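Local coordinates for protein aerobactin synthase IucA (Klebsiella pneumoniae subsp. pneumoniae, PDB 5JM8) that probably catalyses the ATP-dependent joining of citrate to a hydroxamate-bearing lysine derivative, a step in assembling the siderophore aerobactin, at residues A[326-331]-A[348-353]. Sequence-based numbering, arbitrary orientation.
With ATP (adenosine-5'-triphosphate), chain I.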
loop_
_atom_site.group_PDB
_atom_site.type_symbol
_atom_site.label_atom_id
_atom_site.label_comp_id
_atom_site.label_asym_id
_atom_site.label_seq_id
_atom_site.Cartn_x
_atom_site.Cartn_y
_atom_site.Cartn_z
ATOM N N GLN A 326 -3.088 26.212 -7.114
ATOM C CA GLN A 326 -2.381 27.473 -7.293
ATOM C C GLN A 326 -1.046 27.289 -7.993
ATOM O O GLN A 326 -0.240 26.439 -7.610
ATOM C CB GLN A 326 -2.153 28.154 -5.942
ATOM C CG GLN A 326 -3.426 28.536 -5.207
ATOM C CD GLN A 326 -4.244 29.575 -5.947
ATOM O OE1 GLN A 326 -3.742 30.261 -6.837
ATOM N NE2 GLN A 326 -5.515 29.692 -5.585
ATOM N N GLU A 327 -0.826 28.100 -9.022
ATOM C CA GLU A 327 0.454 28.155 -9.708
ATOM C C GLU A 327 1.279 29.296 -9.117
ATOM O O GLU A 327 1.439 30.349 -9.735
ATOM C CB GLU A 327 0.244 28.340 -11.211
ATOM C CG GLU A 327 -0.607 27.245 -11.837
ATOM C CD GLU A 327 -1.041 27.569 -13.254
ATOM O OE1 GLU A 327 -0.446 28.479 -13.869
ATOM O OE2 GLU A 327 -1.989 26.918 -13.747
ATOM N N ASP A 328 1.800 29.068 -7.913
ATOM C CA ASP A 328 2.413 30.126 -7.114
ATOM C C ASP A 328 3.926 30.206 -7.300
ATOM O O ASP A 328 4.641 30.694 -6.425
ATOM C CB ASP A 328 2.088 29.917 -5.629
ATOM C CG ASP A 328 2.506 28.548 -5.120
ATOM O OD1 ASP A 328 3.289 27.861 -5.809
ATOM O OD2 ASP A 328 2.054 28.157 -4.022
ATOM N N GLY A 329 4.412 29.721 -8.438
ATOM C CA GLY A 329 5.831 29.767 -8.732
ATOM C C GLY A 329 6.127 29.513 -10.194
ATOM O O GLY A 329 5.427 28.745 -10.855
ATOM N N TRP A 330 7.164 30.166 -10.701
ATOM C CA TRP A 330 7.591 29.974 -12.081
ATOM C C TRP A 330 9.052 30.349 -12.236
ATOM O O TRP A 330 9.607 31.085 -11.422
ATOM C CB TRP A 330 6.739 30.803 -13.042
ATOM C CG TRP A 330 6.897 32.288 -12.874
ATOM C CD1 TRP A 330 6.126 33.112 -12.110
ATOM C CD2 TRP A 330 7.885 33.124 -13.492
ATOM N NE1 TRP A 330 6.573 34.408 -12.209
ATOM C CE2 TRP A 330 7.652 34.441 -13.052
ATOM C CE3 TRP A 330 8.945 32.886 -14.374
ATOM C CZ2 TRP A 330 8.437 35.517 -13.463
ATOM C CZ3 TRP A 330 9.724 33.955 -14.780
ATOM C CH2 TRP A 330 9.465 35.253 -14.325
ATOM N N ALA A 331 9.670 29.842 -13.293
ATOM C CA ALA A 331 11.064 30.141 -13.557
ATOM C C ALA A 331 11.359 30.013 -15.043
ATOM O O ALA A 331 10.565 29.456 -15.801
ATOM C CB ALA A 331 11.960 29.219 -12.750
ATOM N N LEU A 348 5.103 26.167 -11.658
ATOM C CA LEU A 348 4.918 25.101 -10.685
ATOM C C LEU A 348 3.511 25.134 -10.109
ATOM O O LEU A 348 3.071 26.151 -9.574
ATOM C CB LEU A 348 5.949 25.214 -9.565
ATOM C CG LEU A 348 7.404 24.990 -9.982
ATOM C CD1 LEU A 348 8.326 25.300 -8.819
ATOM C CD2 LEU A 348 7.630 23.568 -10.480
ATOM N N ARG A 349 2.821 24.004 -10.220
ATOM C CA ARG A 349 1.427 23.886 -9.813
ATOM C C ARG A 349 1.306 22.997 -8.577
ATOM O O ARG A 349 1.930 21.937 -8.504
ATOM C CB ARG A 349 0.599 23.328 -10.975
ATOM C CG ARG A 349 -0.835 22.963 -10.643
ATOM C CD ARG A 349 -1.544 22.426 -11.874
ATOM N NE ARG A 349 -1.663 23.444 -12.914
ATOM C CZ ARG A 349 -1.759 23.189 -14.215
ATOM N NH1 ARG A 349 -1.742 21.938 -14.661
ATOM N NH2 ARG A 349 -1.863 24.190 -15.076
ATOM N N GLU A 350 0.511 23.437 -7.606
ATOM C CA GLU A 350 0.295 22.673 -6.380
ATOM C C GLU A 350 -0.283 21.297 -6.668
ATOM O O GLU A 350 -1.314 21.179 -7.328
ATOM C CB GLU A 350 -0.646 23.420 -5.435
ATOM C CG GLU A 350 -0.019 24.601 -4.728
ATOM C CD GLU A 350 -0.979 25.274 -3.764
ATOM O OE1 GLU A 350 -2.202 25.052 -3.888
ATOM O OE2 GLU A 350 -0.508 26.019 -2.878
ATOM N N ASN A 351 0.385 20.260 -6.171
ATOM C CA ASN A 351 -0.134 18.905 -6.280
ATOM C C ASN A 351 -0.941 18.542 -5.043
ATOM O O ASN A 351 -0.435 17.916 -4.113
ATOM C CB ASN A 351 0.996 17.900 -6.481
ATOM C CG ASN A 351 0.482 16.490 -6.695
ATOM O OD1 ASN A 351 -0.674 16.292 -7.066
ATOM N ND2 ASN A 351 1.338 15.503 -6.458
ATOM N N LEU A 352 -2.210 18.932 -5.047
ATOM C CA LEU A 352 -3.085 18.715 -3.901
ATOM C C LEU A 352 -3.500 17.247 -3.767
ATOM O O LEU A 352 -4.294 16.897 -2.892
ATOM C CB LEU A 352 -4.322 19.609 -4.019
ATOM C CG LEU A 352 -4.036 21.107 -4.188
ATOM C CD1 LEU A 352 -5.306 21.877 -4.511
ATOM C CD2 LEU A 352 -3.383 21.678 -2.945
ATOM N N LEU A 353 -2.953 16.396 -4.632
ATOM C CA LEU A 353 -3.204 14.958 -4.589
ATOM C C LEU A 353 -1.983 14.177 -4.111
ATOM O O LEU A 353 -1.977 12.944 -4.147
ATOM C CB LEU A 353 -3.620 14.456 -5.972
ATOM C CG LEU A 353 -4.921 15.036 -6.522
ATOM C CD1 LEU A 353 -5.094 14.627 -7.967
ATOM C CD2 LEU A 353 -6.101 14.576 -5.689
HETATM P PG ATP I . -3.140 22.826 -18.226
HETATM O O1G ATP I . -2.022 21.855 -17.944
HETATM O O2G ATP I . -4.484 22.365 -17.715
HETATM O O3G ATP I . -2.819 24.254 -17.856
HETATM P PB ATP I . -3.476 24.025 -20.854
HETATM O O1B ATP I . -2.778 23.657 -22.139
HETATM O O2B ATP I . -3.130 25.324 -20.162
HETATM O O3B ATP I . -3.328 22.774 -19.834
HETATM P PA ATP I . -5.841 24.697 -22.324
HETATM O O1A ATP I . -5.013 25.869 -22.788
HETATM O O2A ATP I . -7.265 24.917 -21.876
HETATM O O3A ATP I . -5.069 23.974 -21.109
HETATM O "O5'" ATP I . -5.869 23.553 -23.452
HETATM C "C5'" ATP I . -6.589 22.358 -23.168
HETATM C "C4'" ATP I . -5.976 21.149 -23.860
HETATM O "O4'" ATP I . -6.792 20.012 -23.572
HETATM C "C3'" ATP I . -5.907 21.291 -25.373
HETATM O "O3'" ATP I . -4.586 20.967 -25.826
HETATM C "C2'" ATP I . -6.931 20.316 -25.923
HETATM O "O2'" ATP I . -6.433 19.601 -27.052
HETATM C "C1'" ATP I . -7.211 19.363 -24.774
HETATM N N9 ATP I . -8.649 19.029 -24.672
HETATM C C8 ATP I . -9.140 17.782 -24.758
HETATM N N7 ATP I . -10.490 17.786 -24.630
HETATM C C5 ATP I . -10.874 19.063 -24.455
HETATM C C6 ATP I . -12.159 19.762 -24.254
HETATM N N6 ATP I . -13.309 19.049 -24.219
HETATM N N1 ATP I . -12.130 21.107 -24.113
HETATM C C2 ATP I . -10.978 21.805 -24.149
HETATM N N3 ATP I . -9.777 21.226 -24.328
HETATM C C4 ATP I . -9.658 19.884 -24.485
#
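E327 runs alongside R349, the two side chains pointing the same way, and its OE2 takes a nearly straight salt-bridging hydrogen bond from R349 NH2 at 3.0 Å. OE2 sits in the guanidinium plane, at its edge, whereas NH2 comes to OE2 from above the carboxylate plane; the two planes are 49° apart. Arginine suits this place because its planar end can serve two anions at once: NH2 also gives a hydrogen bond to O3G of ATP at 2.9 Å, while NH1 reaches O1G at 3.3 Å. With CG anti to the backbone N (chi1 172°) and a bend at chi3, the chain carries the guanidinium up to the gamma-phosphate. E327 OE2 accepts the backbone N-H of C448 too, which, with the salt bridge, should fix the carboxylate as a second-shell support for R349.

The two backbones are joined by E350 N to Q326 O at 3.1 Å and by L348 N to G329 O at 2.7 Å. Between these bonds E327 CA directs a C-H at L348 O, 3.3 Å away. E350 lies beside the aliphatic start of Q326, CB of Q326 being 3.7 Å from its OE1. The side chains of E350 and D328 cross at about a right angle, bringing E350 OE2 to 3.5 Å from D328 OD2, a meeting of like charges probably eased by the salt bridge of D328 OD1 with R201. L348 supplies a hydrophobic side chain packed against I277 and F205.

Here the end of an antiparallel strand pair in the IucA/IucC family region delivers an arginine to the triphosphate of the ATP pocket.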